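Local coordinates for protein beta-mannosidase (Trichoderma harzianum, PDB 4CVU) that probably hydrolyses beta-mannosidic linkages as a glycosylated fungal enzyme of glycoside hydrolase family 2, at residues Pro391-Trp396 with Ser401-Arg406; Leu708-Gln713 with Gly719-Gly724; Pro697-Gly702 with Gly796-Thr801; Tyr690-Gly695 with Glu752-Val757. One frame throughout, in Å; residues are numbered along the deposited sequence.

Contact 1. Residues Pro391-Trp396 with Ser401-Arg406; sequences PPDAFW and SDRMNR. With CD (cadmium ion), chain B.
In the first beta-alpha connection of the (beta/alpha)8 barrel expected of a family 2 glycoside hydrolase, the loop residues Pro-392 and Asp-393, following strand 380-389, fold back onto Arg-403 and Met-404 in the first turn of helix 401-413. A salt bridge carries the polar half: NH1 of Arg-403 donates to OD2 of Asp-393 over 2.8 Å, at a fairly straight 161°. The two flat groups are far from coplanar, at 61°. The oxygen lies in the guanidinium plane, whereas the N-H comes to the carboxylate from above its plane, and NH2 adds a weak second bond to the same OD2. Arg-403 reaches across because its chain turns at chi3 (69°) after an extended start. A water links the two segments as well, donating to Pro-392 O at 2.7 Å and accepting from Arg-403 NH2 at 2.8 Å. On the apolar half, CG of the Pro-392 ring rests 4.0 Å from SD of Met-404, whose folded chain crosses the proline at about a right angle and also packs on Trp-431. The other oxygen of Asp-393 serves the loop itself: OD1 accepts from Phe-395 N at 2.9 Å, closing an Asx turn, and pairs with Arg-398. OD2 is gripped further by the hydroxyl of Tyr-722, so several donors fix this carboxylate. On the helix, Asp-402 holds a cadmium ion through OD2 at 2.2 Å. Loop and helix thus close on each other over a buried interface, as in a beta-alpha loop at the C-terminal mouth of such a barrel.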
# COMPACT_ATOMS: atom_id res chain seq x y z
N PRO A 391 -15.15 -19.35 -4.83
CA PRO A 391 -14.09 -19.07 -5.83
C PRO A 391 -12.87 -18.44 -5.17
O PRO A 391 -13.02 -17.47 -4.43
CB PRO A 391 -14.76 -18.10 -6.79
CG PRO A 391 -16.22 -18.35 -6.61
CD PRO A 391 -16.43 -18.71 -5.19
N PRO A 392 -11.68 -18.96 -5.44
CA PRO A 392 -10.43 -18.37 -4.83
C PRO A 392 -10.06 -16.96 -5.34
O PRO A 392 -9.23 -16.30 -4.71
CB PRO A 392 -9.35 -19.36 -5.25
CG PRO A 392 -9.85 -19.87 -6.57
CD PRO A 392 -11.36 -20.01 -6.41
N ASP A 393 -10.68 -16.47 -6.42
CA ASP A 393 -10.29 -15.21 -7.02
C ASP A 393 -11.52 -14.61 -7.67
O ASP A 393 -12.45 -15.32 -8.05
CB ASP A 393 -9.15 -15.46 -7.99
CG ASP A 393 -8.25 -14.23 -8.23
OD1 ASP A 393 -8.63 -13.32 -9.03
OD2 ASP A 393 -7.12 -14.17 -7.65
N ALA A 394 -11.54 -13.29 -7.79
CA ALA A 394 -12.62 -12.66 -8.53
C ALA A 394 -12.40 -12.81 -10.05
O ALA A 394 -13.34 -12.59 -10.84
CB ALA A 394 -12.79 -11.20 -8.12
N PHE A 395 -11.19 -13.17 -10.45
CA PHE A 395 -10.84 -13.35 -11.85
C PHE A 395 -10.31 -14.77 -12.10
O PHE A 395 -9.14 -15.09 -11.89
CB PHE A 395 -9.83 -12.29 -12.27
CG PHE A 395 -10.20 -10.92 -11.81
CD1 PHE A 395 -11.19 -10.19 -12.46
CD2 PHE A 395 -9.61 -10.37 -10.72
CE1 PHE A 395 -11.54 -8.93 -12.01
CE2 PHE A 395 -9.97 -9.13 -10.26
CZ PHE A 395 -10.95 -8.40 -10.90
N TRP A 396 -11.20 -15.62 -12.56
CA TRP A 396 -10.91 -17.05 -12.70
C TRP A 396 -9.69 -17.32 -13.59
O TRP A 396 -8.88 -18.18 -13.25
CB TRP A 396 -12.14 -17.82 -13.21
CG TRP A 396 -13.02 -18.33 -12.08
CD1 TRP A 396 -14.19 -17.79 -11.64
CD2 TRP A 396 -12.74 -19.44 -11.23
NE1 TRP A 396 -14.68 -18.52 -10.56
CE2 TRP A 396 -13.81 -19.55 -10.31
CE3 TRP A 396 -11.71 -20.38 -11.18
CZ2 TRP A 396 -13.87 -20.53 -9.37
CZ3 TRP A 396 -11.76 -21.35 -10.24
CH2 TRP A 396 -12.85 -21.45 -9.35
N SER A 401 -2.72 -23.59 -11.14
CA SER A 401 -2.47 -24.94 -10.65
C SER A 401 -1.70 -24.95 -9.31
O SER A 401 -2.09 -25.64 -8.35
CB SER A 401 -1.74 -25.71 -11.76
OG SER A 401 -1.28 -26.93 -11.32
N ASP A 402 -0.63 -24.16 -9.23
CA ASP A 402 0.09 -23.99 -7.97
C ASP A 402 -0.80 -23.48 -6.85
O ASP A 402 -0.74 -24.00 -5.75
CB ASP A 402 1.24 -23.02 -8.15
CG ASP A 402 2.44 -23.63 -8.83
OD1 ASP A 402 2.48 -24.86 -9.04
OD2 ASP A 402 3.39 -22.86 -9.15
N ARG A 403 -1.60 -22.45 -7.14
CA ARG A 403 -2.47 -21.88 -6.14
C ARG A 403 -3.48 -22.93 -5.65
O ARG A 403 -3.77 -22.99 -4.47
CB ARG A 403 -3.21 -20.64 -6.67
CG ARG A 403 -2.42 -19.33 -6.56
CD ARG A 403 -3.17 -18.15 -7.19
NE ARG A 403 -4.34 -17.82 -6.37
CZ ARG A 403 -5.25 -16.89 -6.64
NH1 ARG A 403 -5.12 -16.12 -7.69
NH2 ARG A 403 -6.27 -16.69 -5.78
N MET A 404 -4.03 -23.74 -6.56
CA MET A 404 -5.06 -24.70 -6.18
C MET A 404 -4.43 -25.95 -5.55
O MET A 404 -4.99 -26.54 -4.64
CB MET A 404 -5.93 -25.08 -7.38
CG MET A 404 -6.80 -23.93 -7.87
SD MET A 404 -7.95 -23.34 -6.61
CE MET A 404 -8.69 -24.89 -6.08
N ASN A 405 -3.23 -26.32 -5.99
CA ASN A 405 -2.50 -27.37 -5.29
C ASN A 405 -2.19 -27.03 -3.81
O ASN A 405 -2.45 -27.87 -2.92
CB ASN A 405 -1.25 -27.81 -6.08
CG ASN A 405 -1.58 -28.90 -7.12
OD1 ASN A 405 -2.15 -29.92 -6.78
ND2 ASN A 405 -1.25 -28.66 -8.38
N ARG A 406 -1.74 -25.79 -3.54
CA ARG A 406 -1.52 -25.36 -2.15
C ARG A 406 -2.81 -25.41 -1.34
O ARG A 406 -2.81 -25.76 -0.16
CB ARG A 406 -0.98 -23.94 -2.10
CG ARG A 406 0.44 -23.82 -2.68
CD ARG A 406 1.09 -22.50 -2.28
NE ARG A 406 0.57 -21.33 -2.96
CZ ARG A 406 1.03 -20.86 -4.13
NH1 ARG A 406 1.96 -21.48 -4.80
NH2 ARG A 406 0.53 -19.73 -4.64
CD CD B . 4.98 -24.01 -10.17
O HOH W 1 -7.21 -17.46 -3.28

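Contact 2. Residues Leu708-Gln713 with Gly719-Gly724; sequences LNDIWQ and GLEYDG
The Tyr-722 ring is the main flat group here, and the chain of Asp-710 to Gln-713 wraps part of it: Asp-710 O sits at its edge, close to the ring plane, while Ile-711 O, Trp-712 N and the amide of Gln-713 approach at a slant. Ile-711 O lies 3.2 Å from Tyr-722 CD1, and at the other ring carbon next to CG, NE2 of Gln-713 comes to 3.6 Å from Tyr-722 CD2, the amide plane turned 44° against the ring. With CG anti to the backbone N (chi1 175°), Tyr-722 extends past this backbone until its hydroxyl meets Asp-393. A phenylalanine in its place would probably leave Asp-393 OD2 without its hydroxyl partner. A water ties the turn to the other segment, donating to Asp-710 OD2 and Trp-712 O and accepting from Tyr-722 N; the second oxygen of Asp-710 is bonded to Thr-716. Further back, one carbonyl grips two amides: Leu-708 O accepts from Leu-720 N at 2.9 Å and from Gly-719 N at 3.0 Å. Asn-709 and Leu-720 form a single beta bridge, with a CA-H...O contact of 3.4 Å from Asn-709 CA to Leu-720 O. Beside it the CD1 methyls of Leu-708 and Leu-720 are pressed to 3.4 Å, a tight fit next to helix 401-413. A type I turn runs from Glu-721 to Gly-724. Both segments belong to one long loop between strand 702-705 and helix 729-736, consistent with the last beta-alpha connection of the (beta/alpha)8 barrel.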
# COMPACT_ATOMS: atom_id res chain seq x y z
N LEU A 708 -14.32 -22.35 3.66
CA LEU A 708 -12.94 -22.78 3.64
C LEU A 708 -12.08 -21.57 3.45
O LEU A 708 -11.12 -21.36 4.19
CB LEU A 708 -12.69 -23.79 2.50
CG LEU A 708 -11.19 -24.07 2.16
CD1 LEU A 708 -10.53 -24.88 3.23
CD2 LEU A 708 -11.10 -24.84 0.88
N ASN A 709 -12.41 -20.77 2.42
CA ASN A 709 -11.42 -19.90 1.81
C ASN A 709 -11.92 -18.50 1.46
O ASN A 709 -13.14 -18.27 1.43
CB ASN A 709 -10.85 -20.59 0.56
CG ASN A 709 -11.88 -20.76 -0.53
OD1 ASN A 709 -12.97 -21.28 -0.29
ND2 ASN A 709 -11.56 -20.31 -1.75
N ASP A 710 -10.98 -17.59 1.14
CA ASP A 710 -11.26 -16.17 0.86
C ASP A 710 -11.01 -15.81 -0.61
O ASP A 710 -10.05 -16.30 -1.21
CB ASP A 710 -10.37 -15.21 1.68
CG ASP A 710 -10.95 -14.85 3.03
OD1 ASP A 710 -12.17 -14.65 3.15
OD2 ASP A 710 -10.16 -14.73 4.01
N ILE A 711 -11.85 -14.92 -1.14
CA ILE A 711 -11.69 -14.38 -2.49
C ILE A 711 -10.84 -13.10 -2.54
O ILE A 711 -10.36 -12.72 -3.61
CB ILE A 711 -13.08 -14.10 -3.10
CG1 ILE A 711 -13.03 -14.15 -4.59
CG2 ILE A 711 -13.64 -12.79 -2.63
CD1 ILE A 711 -14.40 -14.02 -5.26
N TRP A 712 -10.65 -12.46 -1.38
CA TRP A 712 -9.83 -11.26 -1.25
C TRP A 712 -9.55 -10.98 0.25
O TRP A 712 -9.99 -11.73 1.12
CB TRP A 712 -10.47 -10.04 -1.97
CG TRP A 712 -11.67 -9.43 -1.33
CD1 TRP A 712 -12.58 -10.04 -0.53
CD2 TRP A 712 -12.10 -8.07 -1.47
NE1 TRP A 712 -13.55 -9.14 -0.16
CE2 TRP A 712 -13.28 -7.93 -0.72
CE3 TRP A 712 -11.60 -6.96 -2.14
CZ2 TRP A 712 -13.97 -6.70 -0.62
CZ3 TRP A 712 -12.29 -5.73 -2.03
CH2 TRP A 712 -13.47 -5.63 -1.27
N GLN A 713 -8.91 -9.86 0.54
CA GLN A 713 -8.44 -9.54 1.89
C GLN A 713 -9.50 -8.76 2.67
O GLN A 713 -9.69 -7.57 2.45
CB GLN A 713 -7.13 -8.77 1.80
CG GLN A 713 -6.09 -9.50 0.99
CD GLN A 713 -6.18 -9.19 -0.44
OE1 GLN A 713 -7.25 -8.81 -0.95
NE2 GLN A 713 -5.06 -9.32 -1.13
N GLY A 719 -11.37 -19.80 6.75
CA GLY A 719 -10.30 -20.33 7.55
C GLY A 719 -8.96 -20.12 6.83
O GLY A 719 -7.95 -20.10 7.47
N LEU A 720 -8.99 -19.99 5.53
CA LEU A 720 -7.76 -19.78 4.71
C LEU A 720 -7.92 -18.45 4.00
O LEU A 720 -8.89 -18.23 3.30
CB LEU A 720 -7.60 -20.87 3.68
CG LEU A 720 -7.66 -22.35 4.13
CD1 LEU A 720 -7.54 -23.24 2.91
CD2 LEU A 720 -6.64 -22.72 5.17
N GLU A 721 -6.90 -17.61 4.16
CA GLU A 721 -6.92 -16.24 3.68
C GLU A 721 -6.50 -16.28 2.19
O GLU A 721 -6.12 -17.35 1.67
CB GLU A 721 -6.03 -15.35 4.60
CG GLU A 721 -6.48 -15.29 6.07
CD GLU A 721 -5.45 -14.65 7.02
OE1 GLU A 721 -4.45 -14.06 6.54
OE2 GLU A 721 -5.65 -14.68 8.25
N TYR A 722 -6.66 -15.15 1.51
CA TYR A 722 -6.59 -15.06 0.08
C TYR A 722 -5.36 -15.76 -0.47
O TYR A 722 -5.44 -16.48 -1.49
CB TYR A 722 -6.68 -13.60 -0.39
CG TYR A 722 -6.48 -13.37 -1.89
CD1 TYR A 722 -7.42 -13.82 -2.86
CD2 TYR A 722 -5.36 -12.70 -2.35
CE1 TYR A 722 -7.20 -13.60 -4.20
CE2 TYR A 722 -5.15 -12.49 -3.69
CZ TYR A 722 -6.09 -12.92 -4.63
OH TYR A 722 -5.84 -12.66 -5.98
N ASP A 723 -4.24 -15.62 0.24
CA ASP A 723 -2.94 -16.09 -0.31
C ASP A 723 -2.69 -17.52 0.17
O ASP A 723 -1.71 -18.14 -0.15
CB ASP A 723 -1.82 -15.15 0.04
CG ASP A 723 -1.34 -15.23 1.50
OD1 ASP A 723 -2.00 -15.79 2.44
OD2 ASP A 723 -0.28 -14.60 1.69
N GLY A 724 -3.61 -18.00 1.00
CA GLY A 724 -3.51 -19.32 1.56
C GLY A 724 -3.18 -19.42 3.04
O GLY A 724 -3.26 -20.51 3.58
O HOH W 2 -8.10 -12.88 3.04

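Contact 3. Residues Pro697-Gly702 with Gly796-Thr801; sequences PERQLG and GAINTT. With NAG (2-acetamido-2-deoxy-beta-D-glucopyranose), chain K.
Ile-798, Arg-699 and Leu-701 carry this contact. NH1 of Arg-699 donates to the backbone O of Ile-798 over 3.0 Å, with an N-H...O angle of 152°, the donor approaching almost straight on to the carbonyl and the oxygen tilted 16° from the guanidinium plane. Beside that bond the CG2 methyl of Ile-798 meets CD2 of Leu-701 at 3.8 Å, the two side chains crossing at about a right angle. A bend at chi2 (-70°) swings the arginine across, leaving its guanidinium layered between two apolar groups: CD2 of Leu-701 lies over one face and the acetyl methyl C8 of an N-acetylglucosamine over the other, C8 being 3.7 Å from Arg-699 NH1. That sugar is joined to Asn-799 ND2, and Asn-799, Thr-800 and Thr-801 spell the Asn-X-Thr sequon of N-glycosylation at the start of strand 799-807 in the Mannosidase Ig/CBM-like domain. The loop 697-702, which runs from helix 664-692 into strand 702-705, therefore meets both this domain and its glycan. Arg-699 is gripped from its own side too, NH1 donating to Ser-694 O and NH2 to Glu-381. Arg-699 NH2 also donates to a water at 3.0 Å.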
# COMPACT_ATOMS: atom_id res chain seq x y z
N PRO A 697 -29.71 -40.24 18.47
CA PRO A 697 -30.81 -40.70 17.59
C PRO A 697 -30.90 -40.02 16.23
O PRO A 697 -31.48 -40.57 15.32
CB PRO A 697 -32.08 -40.41 18.42
CG PRO A 697 -31.61 -40.46 19.85
CD PRO A 697 -30.22 -39.84 19.80
N GLU A 698 -30.34 -38.82 16.10
CA GLU A 698 -30.21 -38.14 14.82
C GLU A 698 -29.26 -38.89 13.85
O GLU A 698 -29.47 -38.87 12.67
CB GLU A 698 -29.81 -36.67 14.99
CG GLU A 698 -28.44 -36.45 15.58
CD GLU A 698 -28.46 -36.01 17.00
OE1 GLU A 698 -29.34 -36.47 17.77
OE2 GLU A 698 -27.59 -35.19 17.35
N ARG A 699 -28.27 -39.58 14.38
CA ARG A 699 -27.29 -40.28 13.58
C ARG A 699 -26.71 -39.30 12.57
O ARG A 699 -26.97 -39.39 11.41
CB ARG A 699 -27.89 -41.50 12.87
CG ARG A 699 -26.92 -42.65 12.76
CD ARG A 699 -25.82 -42.32 11.79
NE ARG A 699 -25.07 -43.44 11.29
CZ ARG A 699 -24.01 -43.96 11.88
NH1 ARG A 699 -23.63 -43.53 13.05
NH2 ARG A 699 -23.36 -44.93 11.29
N GLN A 700 -26.10 -38.27 13.10
CA GLN A 700 -25.53 -37.19 12.31
C GLN A 700 -24.30 -37.69 11.52
O GLN A 700 -23.45 -38.33 12.08
CB GLN A 700 -25.17 -36.07 13.28
CG GLN A 700 -25.29 -34.64 12.75
CD GLN A 700 -24.04 -34.21 12.03
OE1 GLN A 700 -23.10 -34.96 11.94
NE2 GLN A 700 -24.02 -32.98 11.54
N LEU A 701 -24.16 -37.32 10.24
CA LEU A 701 -23.05 -37.83 9.44
C LEU A 701 -22.28 -36.82 8.58
O LEU A 701 -21.74 -37.20 7.53
CB LEU A 701 -23.52 -38.98 8.54
CG LEU A 701 -23.93 -40.29 9.22
CD1 LEU A 701 -24.34 -41.29 8.12
CD2 LEU A 701 -22.84 -40.91 10.03
N GLY A 702 -22.18 -35.56 9.03
CA GLY A 702 -21.40 -34.60 8.28
C GLY A 702 -21.21 -33.24 8.90
O GLY A 702 -22.10 -32.73 9.59
N GLY A 796 -17.78 -47.56 19.35
CA GLY A 796 -18.26 -48.23 18.16
C GLY A 796 -17.83 -47.57 16.85
O GLY A 796 -17.33 -46.42 16.83
N ALA A 797 -17.99 -48.29 15.77
CA ALA A 797 -17.75 -47.74 14.45
C ALA A 797 -18.66 -46.51 14.20
O ALA A 797 -19.86 -46.53 14.52
CB ALA A 797 -18.01 -48.80 13.39
N ILE A 798 -18.07 -45.47 13.62
CA ILE A 798 -18.77 -44.19 13.37
C ILE A 798 -19.74 -43.86 14.52
O ILE A 798 -20.94 -43.79 14.33
CB ILE A 798 -19.50 -44.17 11.99
CG1 ILE A 798 -18.53 -44.54 10.86
CG2 ILE A 798 -20.04 -42.77 11.72
CD1 ILE A 798 -19.18 -44.71 9.52
N ASN A 799 -19.19 -43.63 15.70
CA ASN A 799 -20.00 -43.58 16.91
C ASN A 799 -19.30 -42.75 18.00
O ASN A 799 -18.23 -42.19 17.78
CB ASN A 799 -20.27 -45.01 17.39
CG ASN A 799 -21.57 -45.17 18.16
OD1 ASN A 799 -22.08 -44.24 18.78
ND2 ASN A 799 -22.10 -46.39 18.13
N THR A 800 -19.92 -42.66 19.17
CA THR A 800 -19.41 -41.85 20.27
C THR A 800 -19.63 -42.62 21.58
O THR A 800 -20.44 -43.53 21.62
CB THR A 800 -20.12 -40.49 20.30
OG1 THR A 800 -19.35 -39.57 21.08
CG2 THR A 800 -21.55 -40.61 20.87
N THR A 801 -18.90 -42.25 22.64
CA THR A 801 -19.14 -42.82 23.99
C THR A 801 -18.81 -41.81 25.07
O THR A 801 -17.81 -41.12 24.99
CB THR A 801 -18.30 -44.12 24.19
OG1 THR A 801 -18.60 -44.72 25.44
CG2 THR A 801 -16.82 -43.86 24.12
C1 NAG K . -23.32 -46.77 18.86
C2 NAG K . -24.32 -47.62 18.07
C3 NAG K . -25.41 -48.30 18.92
C4 NAG K . -24.81 -48.97 20.15
C5 NAG K . -23.91 -47.96 20.85
C6 NAG K . -23.23 -48.57 22.06
C7 NAG K . -24.72 -46.92 15.76
C8 NAG K . -25.59 -46.09 14.85
N2 NAG K . -25.03 -46.86 17.05
O3 NAG K . -26.14 -49.22 18.13
O4 NAG K . -25.84 -49.43 21.00
O5 NAG K . -22.88 -47.51 19.99
O6 NAG K . -23.04 -47.52 22.98
O7 NAG K . -23.78 -47.59 15.32
O HOH W 3 -21.70 -46.83 12.83

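Contact 4. Residues Tyr690-Gly695 with Glu752-Val757; sequences YRRGSG and ELEIWV
Arg-692 lies over one face of the Trp-756 indole, its chain crossing the ring obliquely while its guanidinium stands steeply, at 71° to the ring plane. The methylene CD of Arg-692 sits over the ring, 3.7 Å from the centroid of the five-membered ring of Trp-756, a CH-pi contact. Beyond it, Arg-692 CZ is 4.7 Å from the same Trp-756 centroid in a cation-pi contact, presenting an edge of the guanidinium to the ring instead of stacking flat. The chain leaves the helix with CG anti to the backbone N (chi1 -179°) and stays extended until chi3 folds it, and this lays CD and then NH1 along the indole. Arg-692 NH1 and Trp-756 NE1, both donors, come within 3.4 Å of each other without bonding. Trp-756 NE1 is turned instead to Glu-754 OE1 in the ring plane, a 3.0 Å bond at 162°. The same Glu-754 OE1 makes a long salt bridge, 4.0 Å, to Arg-692 NH1, so the acid probably offsets the arginine's charge beside the indole. Replacing the indole by an alanine here would probably strip the platform from under Arg-692 and leave Glu-754 OE1 without its NE1 donor. Phe-745 of strand 740-747 also engages Arg-692 by cation-pi. Glu-754 and Trp-756, two residues apart on strand 752-759, share the sheet face that receives the end of helix 664-692: a helix-to-sheet junction with the antiparallel sheet of the Mannosidase Ig/CBM-like domain.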
# COMPACT_ATOMS: atom_id res chain seq x y z
N TYR A 690 -21.65 -31.75 16.44
CA TYR A 690 -22.14 -32.45 15.24
C TYR A 690 -21.61 -33.89 15.18
O TYR A 690 -22.37 -34.83 14.92
CB TYR A 690 -21.78 -31.70 13.94
CG TYR A 690 -22.39 -30.32 13.81
CD1 TYR A 690 -23.71 -30.07 14.19
CD2 TYR A 690 -21.61 -29.23 13.35
CE1 TYR A 690 -24.24 -28.79 14.12
CE2 TYR A 690 -22.14 -27.96 13.27
CZ TYR A 690 -23.45 -27.74 13.65
OH TYR A 690 -24.00 -26.44 13.57
N ARG A 691 -20.31 -34.06 15.44
CA ARG A 691 -19.71 -35.38 15.38
C ARG A 691 -20.21 -36.38 16.40
O ARG A 691 -20.40 -37.51 16.07
CB ARG A 691 -18.23 -35.30 15.54
CG ARG A 691 -17.58 -34.67 14.31
CD ARG A 691 -16.10 -34.91 14.41
NE ARG A 691 -15.72 -36.32 14.26
CZ ARG A 691 -14.45 -36.73 14.18
NH1 ARG A 691 -13.46 -35.84 14.21
NH2 ARG A 691 -14.17 -38.02 14.02
N ARG A 692 -20.31 -35.95 17.65
CA ARG A 692 -20.97 -36.75 18.71
C ARG A 692 -22.38 -37.23 18.32
O ARG A 692 -22.86 -38.30 18.75
CB ARG A 692 -21.04 -35.94 20.01
CG ARG A 692 -21.68 -36.70 21.16
CD ARG A 692 -21.84 -35.89 22.43
NE ARG A 692 -22.76 -34.78 22.25
CZ ARG A 692 -23.06 -33.88 23.19
NH1 ARG A 692 -22.51 -33.96 24.40
NH2 ARG A 692 -23.90 -32.89 22.92
N GLY A 693 -23.08 -36.39 17.58
CA GLY A 693 -24.40 -36.73 17.08
C GLY A 693 -24.47 -37.98 16.21
O GLY A 693 -25.53 -38.52 16.02
N SER A 694 -23.32 -38.44 15.68
CA SER A 694 -23.23 -39.69 14.93
C SER A 694 -23.76 -40.86 15.74
O SER A 694 -24.33 -41.77 15.17
CB SER A 694 -21.77 -39.98 14.54
OG SER A 694 -20.96 -40.22 15.70
N GLY A 695 -23.53 -40.83 17.05
CA GLY A 695 -24.01 -41.87 17.97
C GLY A 695 -25.28 -41.59 18.74
O GLY A 695 -25.61 -42.33 19.66
N GLU A 752 -21.75 -28.25 34.65
CA GLU A 752 -21.46 -29.67 34.45
C GLU A 752 -20.48 -29.87 33.28
O GLU A 752 -20.67 -29.30 32.20
CB GLU A 752 -22.77 -30.41 34.18
CG GLU A 752 -22.75 -31.90 34.50
CD GLU A 752 -23.04 -32.20 35.97
OE1 GLU A 752 -23.23 -31.23 36.74
OE2 GLU A 752 -23.09 -33.40 36.37
N LEU A 753 -19.46 -30.68 33.50
CA LEU A 753 -18.53 -31.08 32.44
C LEU A 753 -18.82 -32.53 32.00
O LEU A 753 -19.04 -33.40 32.85
CB LEU A 753 -17.08 -30.93 32.90
CG LEU A 753 -15.93 -31.51 32.07
CD1 LEU A 753 -15.78 -30.82 30.73
CD2 LEU A 753 -14.63 -31.45 32.86
N GLU A 754 -18.84 -32.75 30.68
CA GLU A 754 -18.88 -34.10 30.09
C GLU A 754 -17.74 -34.22 29.11
O GLU A 754 -17.46 -33.27 28.40
CB GLU A 754 -20.18 -34.35 29.35
CG GLU A 754 -21.41 -34.25 30.25
CD GLU A 754 -22.71 -34.58 29.54
OE1 GLU A 754 -22.71 -34.75 28.31
OE2 GLU A 754 -23.75 -34.68 30.22
N ILE A 755 -17.08 -35.38 29.10
CA ILE A 755 -16.10 -35.69 28.07
C ILE A 755 -16.55 -36.94 27.31
O ILE A 755 -16.85 -37.98 27.90
CB ILE A 755 -14.69 -35.89 28.63
CG1 ILE A 755 -14.26 -34.62 29.35
CG2 ILE A 755 -13.72 -36.17 27.48
CD1 ILE A 755 -13.24 -34.83 30.40
N TRP A 756 -16.62 -36.80 26.00
CA TRP A 756 -17.02 -37.87 25.11
C TRP A 756 -15.90 -38.18 24.16
O TRP A 756 -15.16 -37.26 23.75
CB TRP A 756 -18.22 -37.43 24.28
CG TRP A 756 -19.46 -37.18 25.05
CD1 TRP A 756 -19.68 -36.17 25.92
CD2 TRP A 756 -20.66 -37.93 24.98
NE1 TRP A 756 -20.97 -36.25 26.41
CE2 TRP A 756 -21.59 -37.32 25.83
CE3 TRP A 756 -21.06 -39.05 24.24
CZ2 TRP A 756 -22.89 -37.80 26.00
CZ3 TRP A 756 -22.35 -39.54 24.41
CH2 TRP A 756 -23.25 -38.92 25.28
N VAL A 757 -15.78 -39.45 23.79
CA VAL A 757 -14.86 -39.88 22.75
C VAL A 757 -15.66 -40.26 21.49
O VAL A 757 -16.61 -41.08 21.55
CB VAL A 757 -13.98 -41.05 23.19
CG1 VAL A 757 -13.18 -41.61 22.02
CG2 VAL A 757 -13.04 -40.64 24.32

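In the fold
The four contacts form two touching pairs. Contacts 1 and 2, centres 10 Å apart, join through Asp-393 OD2 and Tyr-722 OH (2.6 Å, probably a hydrogen bond), which links the loops after strands 380-389 and 702-705, which run parallel as neighbours in the barrel sheet. In such barrels the active site opens on the side of these loops. Contacts 3 and 4, also 10 Å apart, share the sheet containing strands 752-759 and 799-807: Thr-801 N meets Val-757 O at 2.8 Å, and Arg-699 NH1 reaches Ser-694 O at 2.8 Å. Their segments alternate along the chain, and contact 2 lies within the loop each closes, though its nearest atoms are about 14 Å from either.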